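Side-chain contacts in ABC transporter ATP-binding protein (Leptospira interrogans serovar Copenhageni, PDB 4HZI), which probably binds and hydrolyses ATP as the ATPase subunit of an orphan ABC transporter involved in manganese utilization and tolerance: residues T152-L155 / Q156-D160; E236-D239 / F240-K243; L246-G250 / K251-F255. One frame throughout, in Å; residues are numbered along the deposited sequence.

Interaction 1 (T152-L155 / Q156-D160)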
loop_
_atom_site.group_PDB
_atom_site.type_symbol
_atom_site.label_atom_id
_atom_site.label_comp_id
_atom_site.label_asym_id
_atom_site.label_seq_id
_atom_site.Cartn_x
_atom_site.Cartn_y
_atom_site.Cartn_z
ATOM N N THR A 152 6.294 -20.571 28.597
ATOM C CA THR A 152 6.030 -19.620 29.659
ATOM C C THR A 152 6.500 -18.217 29.286
ATOM O O THR A 152 5.831 -17.219 29.600
ATOM C CB THR A 152 6.730 -20.054 30.977
ATOM O OG1 THR A 152 6.301 -21.382 31.322
ATOM C CG2 THR A 152 6.393 -19.106 32.116
ATOM N N LYS A 153 7.661 -18.130 28.651
ATOM C CA LYS A 153 8.205 -16.817 28.269
ATOM C C LYS A 153 7.300 -16.107 27.236
ATOM O O LYS A 153 7.095 -14.887 27.293
ATOM C CB LYS A 153 9.624 -16.967 27.725
ATOM C CG LYS A 153 10.649 -17.233 28.815
ATOM C CD LYS A 153 12.030 -17.528 28.240
ATOM C CE LYS A 153 13.119 -17.193 29.252
ATOM N NZ LYS A 153 14.407 -17.846 28.916
ATOM N N THR A 154 6.749 -16.880 26.312
ATOM C CA THR A 154 5.807 -16.325 25.348
ATOM C C THR A 154 4.548 -15.802 26.021
ATOM O O THR A 154 4.024 -14.759 25.643
ATOM C CB THR A 154 5.489 -17.324 24.247
ATOM O OG1 THR A 154 6.595 -17.345 23.338
ATOM C CG2 THR A 154 4.223 -16.942 23.464
ATOM N N LEU A 155 4.062 -16.498 27.047
ATOM C CA LEU A 155 2.862 -16.020 27.733
ATOM C C LEU A 155 3.184 -14.753 28.464
ATOM O O LEU A 155 2.347 -13.866 28.590
ATOM C CB LEU A 155 2.302 -17.083 28.706
ATOM C CG LEU A 155 1.947 -18.430 28.062
ATOM C CD1 LEU A 155 1.568 -19.472 29.121
ATOM C CD2 LEU A 155 0.828 -18.294 27.039
ATOM N N GLN A 156 4.394 -14.636 28.971
ATOM C CA GLN A 156 4.740 -13.396 29.639
ATOM C C GLN A 156 4.760 -12.215 28.638
ATOM O O GLN A 156 4.344 -11.089 28.971
ATOM C CB GLN A 156 6.080 -13.519 30.359
ATOM C CG GLN A 156 6.439 -12.289 31.195
ATOM C CD GLN A 156 5.540 -12.116 32.404
ATOM O OE1 GLN A 156 5.349 -13.050 33.184
ATOM N NE2 GLN A 156 4.986 -10.925 32.569
ATOM N N ILE A 157 5.261 -12.481 27.429
ATOM C CA ILE A 157 5.269 -11.477 26.345
ATOM C C ILE A 157 3.836 -10.956 26.057
ATOM O O ILE A 157 3.577 -9.717 26.062
ATOM C CB ILE A 157 5.961 -12.044 25.064
ATOM C CG1 ILE A 157 7.478 -12.218 25.299
ATOM C CG2 ILE A 157 5.784 -11.101 23.901
ATOM C CD1 ILE A 157 8.172 -13.120 24.302
ATOM N N LEU A 158 2.920 -11.902 25.841
ATOM C CA LEU A 158 1.510 -11.563 25.649
ATOM C C LEU A 158 0.979 -10.788 26.842
ATOM O O LEU A 158 0.352 -9.733 26.672
ATOM C CB LEU A 158 0.678 -12.808 25.385
ATOM C CG LEU A 158 0.990 -13.554 24.098
ATOM C CD1 LEU A 158 0.421 -14.948 24.110
ATOM C CD2 LEU A 158 0.479 -12.796 22.870
ATOM N N LYS A 159 1.272 -11.253 28.060
ATOM C CA LYS A 159 0.775 -10.528 29.231
ATOM C C LYS A 159 1.300 -9.108 29.265
ATOM O O LYS A 159 0.525 -8.168 29.464
ATOM C CB LYS A 159 1.100 -11.244 30.551
ATOM C CG LYS A 159 0.377 -10.612 31.743
ATOM C CD LYS A 159 0.331 -11.511 32.979
ATOM C CE LYS A 159 1.576 -11.358 33.836
ATOM N NZ LYS A 159 1.755 -12.512 34.759
ATOM N N ASP A 160 2.612 -8.942 29.067
ATOM C CA ASP A 160 3.219 -7.599 29.092
ATOM C C ASP A 160 2.558 -6.633 28.089
ATOM O O ASP A 160 2.535 -5.437 28.327
ATOM C CB ASP A 160 4.728 -7.658 28.814
ATOM C CG ASP A 160 5.512 -8.343 29.925
ATOM O OD1 ASP A 160 4.896 -8.740 30.938
ATOM O OD2 ASP A 160 6.748 -8.481 29.786
#
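Thr154 and Leu158, one turn apart on helix 148-160, make up its closely packed side. Leu158 N donates to Thr154 O over 3.1 Å in a nearly straight bond (172°), and the leucine side chain leans back over the same carbonyl. With CG set beside the backbone N (chi1 -65°), that atom lies 3.6 Å from Thr154 O, while CD1 comes 4.3 Å from the threonine CG2. Ile157 repeats the pattern one residue earlier, its CG1 3.4 Å from Lys153 O. The threonine CG2 methyl and the leucine branches supply the apolar surface here: Thr154 and Leu158 pack on helix 128-133, and Ile157 joins Leu158 against Leu185 of helix 176-188. Leu155 is looser, its CD2 only brushing Leu158 CD1 at 4.5 Å.

The opposite character appears where Gln156 and Asp160 face solvent. A bend in the glutamine chain at chi2 (69°) folds its amide along the helix, so that NE2 gives a 2.7 Å hydrogen bond to Asp160 OD1. That oxygen lies nearly in the amide plane, but the donor reaches it on the syn side, tilted out of the carboxylate plane.

Asp160 closes the helix, where its carboxylate sits close to Gln156 O at the C-terminal end and its charge is probably unfavourable. The neutral amide donor likely offsets part of that cost, although water competing at this surface should keep the gain modest.

Interaction 2 (E236-D239 / F240-K243)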
loop_
_atom_site.group_PDB
_atom_site.type_symbol
_atom_site.label_atom_id
_atom_site.label_comp_id
_atom_site.label_asym_id
_atom_site.label_seq_id
_atom_site.Cartn_x
_atom_site.Cartn_y
_atom_site.Cartn_z
ATOM N N GLU A 236 3.085 6.732 7.595
ATOM C CA GLU A 236 3.182 5.510 8.372
ATOM C C GLU A 236 4.192 5.572 9.502
ATOM O O GLU A 236 4.429 4.543 10.151
ATOM C CB GLU A 236 3.622 4.361 7.453
ATOM C CG GLU A 236 2.537 3.899 6.509
ATOM C CD GLU A 236 2.992 2.839 5.519
ATOM O OE1 GLU A 236 4.168 2.365 5.555
ATOM O OE2 GLU A 236 2.126 2.453 4.735
ATOM N N ILE A 237 4.860 6.716 9.680
ATOM C CA ILE A 237 6.014 6.796 10.595
ATOM C C ILE A 237 5.561 7.296 11.958
ATOM O O ILE A 237 5.188 8.441 12.081
ATOM C CB ILE A 237 7.090 7.776 10.069
ATOM C CG1 ILE A 237 7.620 7.279 8.718
ATOM C CG2 ILE A 237 8.227 7.854 11.052
ATOM C CD1 ILE A 237 8.445 8.268 7.954
ATOM N N PRO A 238 5.688 6.475 13.002
ATOM C CA PRO A 238 5.296 6.961 14.329
ATOM C C PRO A 238 6.183 8.077 14.857
ATOM O O PRO A 238 7.360 8.213 14.479
ATOM C CB PRO A 238 5.491 5.749 15.241
ATOM C CG PRO A 238 5.808 4.611 14.407
ATOM C CD PRO A 238 6.075 5.063 12.997
ATOM N N ASP A 239 5.655 8.811 15.825
ATOM C CA ASP A 239 6.369 9.934 16.407
ATOM C C ASP A 239 7.684 9.647 17.111
ATOM O O ASP A 239 8.498 10.552 17.260
ATOM C CB ASP A 239 5.444 10.698 17.387
ATOM C CG ASP A 239 5.160 9.922 18.710
ATOM O OD1 ASP A 239 5.463 8.703 18.855
ATOM O OD2 ASP A 239 4.601 10.565 19.630
ATOM N N PHE A 240 7.938 8.428 17.561
ATOM C CA PHE A 240 9.181 8.203 18.298
ATOM C C PHE A 240 10.441 7.996 17.406
ATOM O O PHE A 240 11.521 7.841 17.898
ATOM C CB PHE A 240 9.047 7.093 19.326
ATOM C CG PHE A 240 8.705 5.762 18.785
ATOM C CD1 PHE A 240 9.696 4.910 18.286
ATOM C CD2 PHE A 240 7.417 5.312 18.807
ATOM C CE1 PHE A 240 9.381 3.663 17.792
ATOM C CE2 PHE A 240 7.081 4.067 18.301
ATOM C CZ PHE A 240 8.061 3.230 17.770
ATOM N N TYR A 241 10.258 7.974 16.099
ATOM C CA TYR A 241 11.386 7.920 15.148
ATOM C C TYR A 241 12.093 9.256 15.123
ATOM O O TYR A 241 11.515 10.295 14.791
ATOM C CB TYR A 241 10.914 7.442 13.744
ATOM C CG TYR A 241 10.778 5.952 13.830
ATOM C CD1 TYR A 241 11.884 5.116 13.692
ATOM C CD2 TYR A 241 9.553 5.369 14.178
ATOM C CE1 TYR A 241 11.768 3.742 13.909
ATOM C CE2 TYR A 241 9.445 4.003 14.402
ATOM C CZ TYR A 241 10.516 3.189 14.271
ATOM O OH TYR A 241 10.346 1.816 14.516
ATOM N N SER A 242 13.351 9.250 15.521
ATOM C CA SER A 242 14.090 10.507 15.667
ATOM C C SER A 242 15.181 10.757 14.612
ATOM O O SER A 242 15.727 11.861 14.529
ATOM C CB SER A 242 14.747 10.513 17.052
ATOM O OG SER A 242 15.822 9.583 17.113
ATOM N N LYS A 243 15.521 9.734 13.835
ATOM C CA LYS A 243 16.607 9.799 12.821
ATOM C C LYS A 243 16.042 9.211 11.548
ATOM O O LYS A 243 15.130 8.367 11.606
ATOM C CB LYS A 243 17.781 8.910 13.201
ATOM C CG LYS A 243 18.448 9.194 14.528
ATOM C CD LYS A 243 19.335 10.415 14.416
ATOM C CE LYS A 243 20.608 10.095 13.653
ATOM N NZ LYS A 243 21.769 10.781 14.285
HETATM O O HOH W 1 8.843 10.950 13.655
HETATM O O HOH W 2 11.310 11.272 17.785
#
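Pro238 and Tyr241 form the apolar centre, lying side by side and pointing the same way. Two carbons of the proline ring, CD and CG, run alongside one flank of the phenol: CD is 3.7 Å from Tyr241 CD2, and CG is equally near CE2. Proline suits this place because its compact, closed ring presents CG and CD to the phenol without a flexible chain to be ordered. Ile237 adds its CG2 branch, 3.8 Å from Tyr241 CB, and itself packs on Val64 of strand 62-67. Another carbon of the same proline, CB, meets Phe240 CE2 obliquely at 3.8 Å. Phe240 has CG wedged between its backbone N and carbonyl carbon (chi1 61°), a rotamer that folds the ring back beside the proline; the same ring stacks on His220 and meets His62 edge-to-face.

Farther out, polar atoms take over. Pro238 O lies in the plane of the Tyr241 ring, at its edge, and also accepts a weak, straight hydrogen bond from Tyr241 N at 3.3 Å. Asp239 OD1 comes within 2.8 Å of Phe240 N, but at an angle too poor for a hydrogen bond. The aspartate's other oxygen has a long, weak ion pair with Lys217. A water donates to Asp239 O at 2.9 Å and more weakly to Tyr241 O, tying the two carbonyls together. At the far end of the phenol, Tyr241 OH is hydrogen-bonded to Ser227 OG.

The motif is a type I beta turn from Pro238 to Tyr241, with Asp239 and Phe240 at its corners. It belongs to the link between strands 227-231 and 243-248, which enter the mixed sheet of this ABC-family ATPase domain on either side of strand 62-67.

Interaction 3 (L246-G250 / K251-F255); sequences LLKEG and KVIHF
Lys248 and Ile253 meet because of their torsions. The lysine CG is anti to its own N (chi1 -174°) and the chain stays extended, while Ile253 turns CG1 to the side of its backbone N (chi1 -74°). The isoleucine branch thereby crosses the lysine stem, CG1 lying 3.5 Å from Lys248 CB and close to CD as well. A long aliphatic stem suits this spot, since it can shield isoleucine and still carry its ammonium to polar partners. Next to it, Leu246 CB touches Ile253 CB at 4.0 Å, and Leu246 CD1 reaches His254 CB. On the other face of the hairpin, Leu247 bends CD1 to 3.6 Å from Lys251 O and lies loosely against Val252.

The turn is type I' from Lys248 to Lys251. Glu249 adopts a left-handed conformation, with positive phi, as this turn requires at its first corner; Gly250 follows with positive phi too, which glycine favours. Lys248 N donates to Lys251 O at 3.0 Å in the carbonyl plane, whereas the return bond, Lys251 N to Lys248 O, arrives well above that plane (57° out of it). Farther along, Leu246 O accepts from Ile253 N at 2.8 Å, but Leu246 N donates a hydrogen bond to His254 O at 2.9 Å. The regular register is interrupted at Ile253, where the strand turns a corner.

The hairpin closes one side of the mixed sheet, with strand 251-255 outermost. Helix 264-271 covers the Leu246, Lys248 and Ile253 face, and Lys248 NZ makes a salt bridge with Asp272 and a hydrogen bond with Asp269 O. Leu247 faces the other way, touching Ala71 in what is probably the P-loop, and its backbone is bonded to Leu66 of strand 62-67.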
loop_
_atom_site.group_PDB
_atom_site.type_symbol
_atom_site.label_atom_id
_atom_site.label_comp_id
_atom_site.label_asym_id
_atom_site.label_seq_id
_atom_site.Cartn_x
_atom_site.Cartn_y
_atom_site.Cartn_z
ATOM N N LEU A 246 17.351 8.784 3.905
ATOM C CA LEU A 246 16.534 8.955 2.713
ATOM C C LEU A 246 17.309 8.248 1.578
ATOM O O LEU A 246 18.511 8.489 1.421
ATOM C CB LEU A 246 16.372 10.426 2.341
ATOM C CG LEU A 246 15.785 11.367 3.383
ATOM C CD1 LEU A 246 15.662 12.763 2.785
ATOM C CD2 LEU A 246 14.421 10.924 3.921
ATOM N N LEU A 247 16.638 7.302 0.920
ATOM C CA LEU A 247 17.261 6.425 -0.053
ATOM C C LEU A 247 16.585 6.580 -1.405
ATOM O O LEU A 247 15.375 6.529 -1.516
ATOM C CB LEU A 247 17.128 4.954 0.378
ATOM C CG LEU A 247 18.127 3.991 -0.262
ATOM C CD1 LEU A 247 19.556 4.045 0.242
ATOM C CD2 LEU A 247 17.601 2.550 -0.186
ATOM N N LYS A 248 17.409 6.754 -2.444
ATOM C CA LYS A 248 16.940 6.993 -3.793
ATOM C C LYS A 248 17.953 6.379 -4.771
ATOM O O LYS A 248 19.130 6.713 -4.743
ATOM C CB LYS A 248 16.874 8.491 -4.026
ATOM C CG LYS A 248 16.276 8.913 -5.346
ATOM C CD LYS A 248 16.593 10.412 -5.520
ATOM C CE LYS A 248 15.825 11.017 -6.669
ATOM N NZ LYS A 248 16.211 12.449 -6.797
ATOM N N GLU A 249 17.476 5.398 -5.522
ATOM C CA GLU A 249 18.356 4.714 -6.538
ATOM C C GLU A 249 19.633 4.159 -5.921
ATOM O O GLU A 249 20.728 4.312 -6.430
ATOM C CB GLU A 249 18.616 5.681 -7.681
ATOM C CG GLU A 249 17.384 5.976 -8.515
ATOM C CD GLU A 249 17.249 5.060 -9.731
ATOM O OE1 GLU A 249 16.940 3.850 -9.569
ATOM O OE2 GLU A 249 17.460 5.561 -10.860
ATOM N N GLY A 250 19.497 3.511 -4.767
ATOM C CA GLY A 250 20.608 2.971 -4.033
ATOM C C GLY A 250 21.568 3.882 -3.318
ATOM O O GLY A 250 22.595 3.429 -2.821
ATOM N N LYS A 251 21.236 5.159 -3.223
ATOM C CA LYS A 251 22.130 6.114 -2.589
ATOM C C LYS A 251 21.422 6.860 -1.478
ATOM O O LYS A 251 20.241 7.119 -1.563
ATOM C CB LYS A 251 22.548 7.213 -3.578
ATOM C CG LYS A 251 23.188 6.651 -4.824
ATOM C CD LYS A 251 24.329 7.552 -5.251
ATOM C CE LYS A 251 23.957 8.357 -6.449
ATOM N NZ LYS A 251 24.086 7.505 -7.660
ATOM N N VAL A 252 22.206 7.226 -0.486
ATOM C CA VAL A 252 21.693 8.001 0.636
ATOM C C VAL A 252 21.657 9.473 0.201
ATOM O O VAL A 252 22.720 10.032 -0.079
ATOM C CB VAL A 252 22.566 7.788 1.852
ATOM C CG1 VAL A 252 22.178 8.728 2.994
ATOM C CG2 VAL A 252 22.466 6.380 2.340
ATOM N N ILE A 253 20.452 10.038 0.112
ATOM C CA ILE A 253 20.159 11.456 -0.246
ATOM C C ILE A 253 20.475 12.335 1.014
ATOM O O ILE A 253 21.079 13.409 0.911
ATOM C CB ILE A 253 18.653 11.590 -0.680
ATOM C CG1 ILE A 253 18.404 11.000 -2.068
ATOM C CG2 ILE A 253 18.138 13.020 -0.733
ATOM C CD1 ILE A 253 19.609 11.063 -2.989
ATOM N N HIS A 254 20.112 11.842 2.197
ATOM C CA HIS A 254 20.440 12.513 3.468
ATOM C C HIS A 254 20.303 11.503 4.622
ATOM O O HIS A 254 19.512 10.541 4.527
ATOM C CB HIS A 254 19.556 13.786 3.710
ATOM C CG HIS A 254 20.229 14.769 4.633
ATOM N ND1 HIS A 254 19.974 14.825 5.986
ATOM C CD2 HIS A 254 21.252 15.629 4.412
ATOM C CE1 HIS A 254 20.771 15.721 6.548
ATOM N NE2 HIS A 254 21.567 16.210 5.618
ATOM N N PHE A 255 21.124 11.679 5.656
ATOM C CA PHE A 255 21.063 10.910 6.875
ATOM C C PHE A 255 21.189 11.921 8.007
ATOM O O PHE A 255 22.093 12.782 7.989
ATOM C CB PHE A 255 22.212 9.894 6.969
ATOM C CG PHE A 255 22.463 9.349 8.357
ATOM C CD1 PHE A 255 21.434 8.752 9.080
ATOM C CD2 PHE A 255 23.695 9.438 8.946
ATOM C CE1 PHE A 255 21.641 8.288 10.360
ATOM C CE2 PHE A 255 23.911 8.966 10.236
ATOM C CZ PHE A 255 22.891 8.380 10.937
#

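How the interactions relate
Interaction 2 is the buried member, built on proline and aromatic rings. Interactions 1 and 3 are partly buried: interaction 1 has an exposed polar flank, whereas interaction 3 is exposed chiefly at the tip of its hairpin. Interactions 2 and 3 share strand 243-248: the turn leads into it and the hairpin includes its end, and they touch where Lys243 CE lies 3.9 Å from Phe255 CE1. Interaction 1 stands apart on helix 148-160, its centre about 39 Å from that of interaction 3, on the opposite side of the chain's centre. Regular helical bonds organise interaction 1, a weak turn bond and water interaction 2, and paired strand bonds interaction 3.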